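Local atomic coordinates of putative sortase (Streptococcus pneumoniae, PDB entry 2W1J), a protein that probably acts as a class C sortase, a transpeptidase that covalently links pilin subunits during pilus fibre assembly in Streptococcus pneumoniae. Residues Pro43-Ala54 against Ala82-Gln90. Sequence-based numbering, arbitrary orientation.
Sequences PWSEEMKKKGRA and AGTAEEVLQ
The indole of W44 carries P43 CB over one face, toward the rim, while L89 CD1 comes obliquely from the same side, 4.2 Å from NE1. P43, rigid and apolar, also packs its CB 3.8 Å from T84 CB. T84 has both a methyl, which reaches P43 CG, and a hydroxyl, OG1, which shares a water with M48 O; a second water donates to P43 O and T84 O.

One direct backbone bond joins the segments: E86 N gives a nearly straight bond (168°) to K49 O, 2.9 Å away, at the start of helix 86-91. E86 CG lies between its backbone N and carbonyl carbon (chi1 64°), and from there the extended chain crosses K49 at about a right angle. Its OE1 makes a long salt bridge of 3.7 Å with K50 NZ, whose nearer partner is E46 OE1. A flexible lysine suits this bridging role between two carboxylates.

W44 also touches H115 and C177, the latter in a TLXTC sequence; D42, P43 and W44 are therefore consistent with the lid that closes over the active site in class C sortases, with P43 and W44 packed on L89 of the sortase fold's helix 86-91.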
ATOM      1  N   PRO A  43      -6.471   8.484  -7.198  1.00 13.32           N
ATOM      2  CA  PRO A  43      -6.930   7.212  -7.761  1.00 13.78           C
ATOM      3  C   PRO A  43      -8.379   7.201  -8.228  1.00 14.11           C
ATOM      4  O   PRO A  43      -8.735   6.417  -9.108  1.00 14.79           O
ATOM      5  CB  PRO A  43      -6.758   6.238  -6.593  1.00 14.01           C
ATOM      6  CG  PRO A  43      -5.589   6.785  -5.848  1.00 14.10           C
ATOM      7  CD  PRO A  43      -5.743   8.289  -5.928  1.00 13.48           C
ATOM      8  N   TRP A  44      -9.214   8.051  -7.640  1.00 13.71           N
ATOM      9  CA  TRP A  44     -10.640   7.997  -7.934  1.00 14.63           C
ATOM     10  C   TRP A  44     -11.054   8.923  -9.077  1.00 14.67           C
ATOM     11  O   TRP A  44     -12.224   8.960  -9.462  1.00 15.93           O
ATOM     12  CB  TRP A  44     -11.464   8.230  -6.664  1.00 14.46           C
ATOM     13  CG  TRP A  44     -11.279   7.113  -5.671  1.00 14.99           C
ATOM     14  CD1 TRP A  44     -12.009   5.965  -5.588  1.00 16.25           C
ATOM     15  CD2 TRP A  44     -10.268   7.016  -4.657  1.00 13.87           C
ATOM     16  NE1 TRP A  44     -11.528   5.165  -4.577  1.00 15.88           N
ATOM     17  CE2 TRP A  44     -10.465   5.793  -3.984  1.00 15.11           C
ATOM     18  CE3 TRP A  44      -9.229   7.854  -4.242  1.00 14.29           C
ATOM     19  CZ2 TRP A  44      -9.654   5.382  -2.926  1.00 15.14           C
ATOM     20  CZ3 TRP A  44      -8.426   7.443  -3.188  1.00 13.77           C
ATOM     21  CH2 TRP A  44      -8.640   6.216  -2.546  1.00 14.92           C
ATOM     22  N   SER A  45     -10.089   9.642  -9.640  1.00 15.15           N
ATOM     23  CA  SER A  45     -10.347  10.483 -10.805  1.00 15.94           C
ATOM     24  C   SER A  45     -10.494   9.615 -12.052  1.00 16.13           C
ATOM     25  O   SER A  45      -9.994   8.494 -12.101  1.00 16.04           O
ATOM     26  CB  SER A  45      -9.210  11.484 -11.001  1.00 15.80           C
ATOM     27  OG  SER A  45      -8.040  10.841 -11.475  1.00 16.21           O
ATOM     28  N   GLU A  46     -11.171  10.141 -13.068  1.00 16.36           N
ATOM     29  CA  GLU A  46     -11.407   9.380 -14.290  1.00 17.08           C
ATOM     30  C   GLU A  46     -10.112   8.960 -14.974  1.00 16.82           C
ATOM     31  O   GLU A  46      -9.995   7.833 -15.454  1.00 17.00           O
ATOM     32  CB  GLU A  46     -12.298  10.166 -15.260  1.00 17.38           C
ATOM     33  CG  GLU A  46     -13.754  10.216 -14.837  1.00 20.12           C
ATOM     34  CD  GLU A  46     -14.388   8.840 -14.795  1.00 23.13           C
ATOM     35  OE1 GLU A  46     -14.256   8.097 -15.791  1.00 24.78           O
ATOM     36  OE2 GLU A  46     -15.015   8.501 -13.768  1.00 24.85           O
ATOM     37  N   GLU A  47      -9.137   9.864 -15.002  1.00 16.72           N
ATOM     38  CA  GLU A  47      -7.858   9.602 -15.656  1.00 16.82           C
ATOM     39  C   GLU A  47      -7.123   8.433 -15.001  1.00 16.09           C
ATOM     40  O   GLU A  47      -6.459   7.645 -15.673  1.00 16.26           O
ATOM     41  CB  GLU A  47      -6.982  10.858 -15.640  1.00 17.08           C
ATOM     42  CG  GLU A  47      -5.610  10.683 -16.278  1.00 19.40           C
ATOM     43  CD  GLU A  47      -4.664  11.823 -15.952  1.00 22.48           C
ATOM     44  OE1 GLU A  47      -5.153  12.937 -15.668  1.00 23.68           O
ATOM     45  OE2 GLU A  47      -3.432  11.606 -15.983  1.00 23.36           O
ATOM     46  N   MET A  48      -7.255   8.316 -13.685  1.00 15.80           N
ATOM     47  CA  MET A  48      -6.551   7.265 -12.959  1.00 15.11           C
ATOM     48  C   MET A  48      -7.309   5.942 -12.991  1.00 14.93           C
ATOM     49  O   MET A  48      -6.701   4.878 -13.101  1.00 15.01           O
ATOM     50  CB  MET A  48      -6.262   7.703 -11.521  1.00 14.72           C
ATOM     51  CG  MET A  48      -5.335   8.907 -11.432  1.00 14.42           C
ATOM     52  SD  MET A  48      -3.641   8.509 -11.917  1.00 16.90           S
ATOM     53  CE  MET A  48      -3.160   7.458 -10.549  1.00 18.08           C
ATOM     54  N   LYS A  49      -8.636   6.008 -12.917  1.00 14.93           N
ATOM     55  CA  LYS A  49      -9.464   4.806 -12.991  1.00 15.21           C
ATOM     56  C   LYS A  49      -9.182   4.011 -14.264  1.00 15.25           C
ATOM     57  O   LYS A  49      -9.235   2.782 -14.257  1.00 14.41           O
ATOM     58  CB  LYS A  49     -10.959   5.161 -12.936  1.00 15.58           C
ATOM     59  CG  LYS A  49     -11.463   5.614 -11.573  1.00 16.29           C
ATOM     60  CD  LYS A  49     -12.920   6.057 -11.636  1.00 18.33           C
ATOM     61  CE  LYS A  49     -13.869   4.905 -11.352  1.00 19.50           C
ATOM     62  NZ  LYS A  49     -13.980   4.611  -9.887  1.00 19.90           N
ATOM     63  N   LYS A  50      -8.889   4.719 -15.353  1.00 15.77           N
ATOM     64  CA  LYS A  50      -8.806   4.098 -16.676  1.00 16.33           C
ATOM     65  C   LYS A  50      -7.376   3.774 -17.095  1.00 16.81           C
ATOM     66  O   LYS A  50      -7.118   3.463 -18.258  1.00 16.59           O
ATOM     67  CB  LYS A  50      -9.460   4.992 -17.733  1.00 16.73           C
ATOM     68  CG  LYS A  50     -10.912   5.346 -17.453  1.00 18.27           C
ATOM     69  CD  LYS A  50     -11.834   4.148 -17.644  1.00 21.62           C
ATOM     70  CE  LYS A  50     -13.300   4.556 -17.573  1.00 22.73           C
ATOM     71  NZ  LYS A  50     -13.682   5.078 -16.228  1.00 24.29           N
ATOM     72  N   LYS A  51      -6.448   3.837 -16.144  1.00 16.80           N
ATOM     73  CA  LYS A  51      -5.049   3.550 -16.432  1.00 17.59           C
ATOM     74  C   LYS A  51      -4.855   2.106 -16.881  1.00 17.39           C
ATOM     75  O   LYS A  51      -5.600   1.212 -16.481  1.00 17.37           O
ATOM     76  CB  LYS A  51      -4.187   3.833 -15.202  1.00 17.65           C
ATOM     77  CG  LYS A  51      -4.205   5.286 -14.761  1.00 19.79           C
ATOM     78  CD  LYS A  51      -3.527   6.170 -15.792  1.00 21.84           C
ATOM     79  CE  LYS A  51      -3.593   7.632 -15.388  1.00 24.08           C
ATOM     80  NZ  LYS A  51      -3.017   8.520 -16.435  1.00 25.35           N
ATOM     81  N   GLY A  52      -3.854   1.883 -17.723  1.00 17.99           N
ATOM     82  CA  GLY A  52      -3.554   0.540 -18.196  1.00 18.09           C
ATOM     83  C   GLY A  52      -2.901  -0.274 -17.095  1.00 18.03           C
ATOM     84  O   GLY A  52      -2.734   0.203 -15.974  1.00 18.93           O
ATOM     85  N   ARG A  53      -2.538  -1.512 -17.411  1.00 17.86           N
ATOM     86  CA  ARG A  53      -1.831  -2.351 -16.449  1.00 17.68           C
ATOM     87  C   ARG A  53      -0.543  -1.663 -16.014  1.00 17.03           C
ATOM     88  O   ARG A  53       0.092  -0.962 -16.798  1.00 17.31           O
ATOM     89  CB  ARG A  53      -1.517  -3.727 -17.045  1.00 18.01           C
ATOM     90  CG  ARG A  53      -2.723  -4.650 -17.176  1.00 19.59           C
ATOM     91  CD  ARG A  53      -2.300  -6.062 -17.552  1.00 21.65           C
ATOM     92  NE  ARG A  53      -3.438  -6.884 -17.955  1.00 23.10           N
ATOM     93  CZ  ARG A  53      -3.378  -8.197 -18.145  1.00 23.62           C
ATOM     94  NH1 ARG A  53      -2.235  -8.844 -17.960  1.00 24.17           N
ATOM     95  NH2 ARG A  53      -4.462  -8.867 -18.514  1.00 23.90           N
ATOM     96  N   ALA A  54      -0.158  -1.866 -14.758  1.00 15.59           N
ATOM     97  CA  ALA A  54       1.073  -1.285 -14.243  1.00 15.09           C
ATOM     98  C   ALA A  54       2.169  -2.342 -14.215  1.00 14.91           C
ATOM     99  O   ALA A  54       1.946  -3.454 -13.741  1.00 15.70           O
ATOM    100  CB  ALA A  54       0.846  -0.722 -12.849  1.00 14.79           C
ATOM    101  N   ALA A  82      -0.053  -3.579  -8.146  1.00  6.29           N
ATOM    102  CA  ALA A  82       0.580  -2.377  -8.673  1.00  5.99           C
ATOM    103  C   ALA A  82      -0.443  -1.413  -9.272  1.00  6.43           C
ATOM    104  O   ALA A  82      -1.372  -1.822  -9.968  1.00  6.83           O
ATOM    105  CB  ALA A  82       1.632  -2.744  -9.707  1.00  6.58           C
ATOM    106  N   GLY A  83      -0.251  -0.127  -9.008  1.00  6.34           N
ATOM    107  CA  GLY A  83      -1.132   0.906  -9.546  1.00  7.29           C
ATOM    108  C   GLY A  83      -2.486   0.945  -8.871  1.00  6.49           C
ATOM    109  O   GLY A  83      -2.758   0.184  -7.936  1.00  6.76           O
ATOM    110  N   THR A  84      -3.346   1.826  -9.369  1.00  7.01           N
ATOM    111  CA  THR A  84      -4.618   2.088  -8.714  1.00  8.15           C
ATOM    112  C   THR A  84      -5.761   2.134  -9.718  1.00  8.60           C
ATOM    113  O   THR A  84      -6.774   2.791  -9.484  1.00  9.26           O
ATOM    114  CB  THR A  84      -4.587   3.406  -7.901  1.00  7.95           C
ATOM    115  OG1 THR A  84      -4.110   4.475  -8.724  1.00  8.79           O
ATOM    116  CG2 THR A  84      -3.665   3.272  -6.685  1.00  8.90           C
ATOM    117  N   ALA A  85      -5.596   1.429 -10.833  1.00  8.37           N
ATOM    118  CA  ALA A  85      -6.656   1.334 -11.837  1.00  8.53           C
ATOM    119  C   ALA A  85      -7.950   0.783 -11.241  1.00  8.71           C
ATOM    120  O   ALA A  85      -7.934   0.081 -10.236  1.00  8.85           O
ATOM    121  CB  ALA A  85      -6.197   0.475 -13.007  1.00  9.00           C
ATOM    122  N   GLU A  86      -9.078   1.069 -11.887  1.00 10.02           N
ATOM    123  CA  GLU A  86     -10.367   0.653 -11.339  1.00 10.56           C
ATOM    124  C   GLU A  86     -10.453  -0.852 -11.098  1.00 10.68           C
ATOM    125  O   GLU A  86     -10.997  -1.292 -10.088  1.00 10.51           O
ATOM    126  CB  GLU A  86     -11.539   1.160 -12.189  1.00 11.51           C
ATOM    127  CG  GLU A  86     -11.600   0.615 -13.598  1.00 14.38           C
ATOM    128  CD  GLU A  86     -12.625   1.337 -14.447  1.00 17.00           C
ATOM    129  OE1 GLU A  86     -13.307   2.245 -13.922  1.00 17.28           O
ATOM    130  OE2 GLU A  86     -12.745   0.996 -15.641  1.00 18.62           O
ATOM    131  N   GLU A  87      -9.893  -1.641 -12.013  1.00 10.95           N
ATOM    132  CA  GLU A  87      -9.906  -3.091 -11.866  1.00 12.05           C
ATOM    133  C   GLU A  87      -9.162  -3.543 -10.610  1.00 11.69           C
ATOM    134  O   GLU A  87      -9.597  -4.465  -9.921  1.00 12.27           O
ATOM    135  CB  GLU A  87      -9.310  -3.766 -13.103  1.00 12.44           C
ATOM    136  CG  GLU A  87     -10.104  -3.542 -14.384  1.00 14.75           C
ATOM    137  CD  GLU A  87      -9.617  -2.348 -15.192  1.00 16.87           C
ATOM    138  OE1 GLU A  87      -9.073  -1.391 -14.599  1.00 17.45           O
ATOM    139  OE2 GLU A  87      -9.786  -2.368 -16.430  1.00 19.43           O
ATOM    140  N   VAL A  88      -8.050  -2.879 -10.307  1.00 11.78           N
ATOM    141  CA  VAL A  88      -7.253  -3.223  -9.131  1.00 11.69           C
ATOM    142  C   VAL A  88      -8.039  -2.957  -7.845  1.00 11.04           C
ATOM    143  O   VAL A  88      -8.110  -3.815  -6.962  1.00 11.54           O
ATOM    144  CB  VAL A  88      -5.902  -2.470  -9.117  1.00 12.27           C
ATOM    145  CG1 VAL A  88      -5.326  -2.393  -7.702  1.00 12.43           C
ATOM    146  CG2 VAL A  88      -4.921  -3.139 -10.064  1.00 12.63           C
ATOM    147  N   LEU A  89      -8.677  -1.793  -7.761  1.00 10.97           N
ATOM    148  CA  LEU A  89      -9.413  -1.438  -6.550  1.00 11.33           C
ATOM    149  C   LEU A  89     -10.697  -2.246  -6.373  1.00 10.77           C
ATOM    150  O   LEU A  89     -11.268  -2.296  -5.287  1.00 10.80           O
ATOM    151  CB  LEU A  89      -9.700   0.065  -6.498  1.00 10.59           C
ATOM    152  CG  LEU A  89      -8.453   0.955  -6.490  1.00 11.27           C
ATOM    153  CD1 LEU A  89      -8.822   2.408  -6.266  1.00 12.21           C
ATOM    154  CD2 LEU A  89      -7.458   0.498  -5.435  1.00 12.34           C
ATOM    155  N   GLN A  90     -11.148  -2.901  -7.441  1.00 11.97           N
ATOM    156  CA  GLN A  90     -12.256  -3.839  -7.316  1.00 12.86           C
ATOM    157  C   GLN A  90     -11.807  -5.147  -6.675  1.00 12.81           C
ATOM    158  O   GLN A  90     -12.607  -5.855  -6.057  1.00 14.09           O
ATOM    159  CB  GLN A  90     -12.898  -4.107  -8.680  1.00 12.90           C
ATOM    160  CG  GLN A  90     -13.662  -2.917  -9.231  1.00 16.15           C
ATOM    161  CD  GLN A  90     -14.291  -3.195 -10.580  1.00 18.95           C
ATOM    162  OE1 GLN A  90     -13.618  -3.625 -11.518  1.00 22.43           O
ATOM    163  NE2 GLN A  90     -15.591  -2.941 -10.689  1.00 20.78           N
TER
HETATM  164  O   HOH W   1      -9.361   3.783  -9.666  1.00  6.43           O
HETATM  165  O   HOH W   2      -4.647   4.490 -11.340  1.00  7.82           O
HETATM  166  O   HOH W   3      -8.215   0.675 -16.070  1.00  9.90           O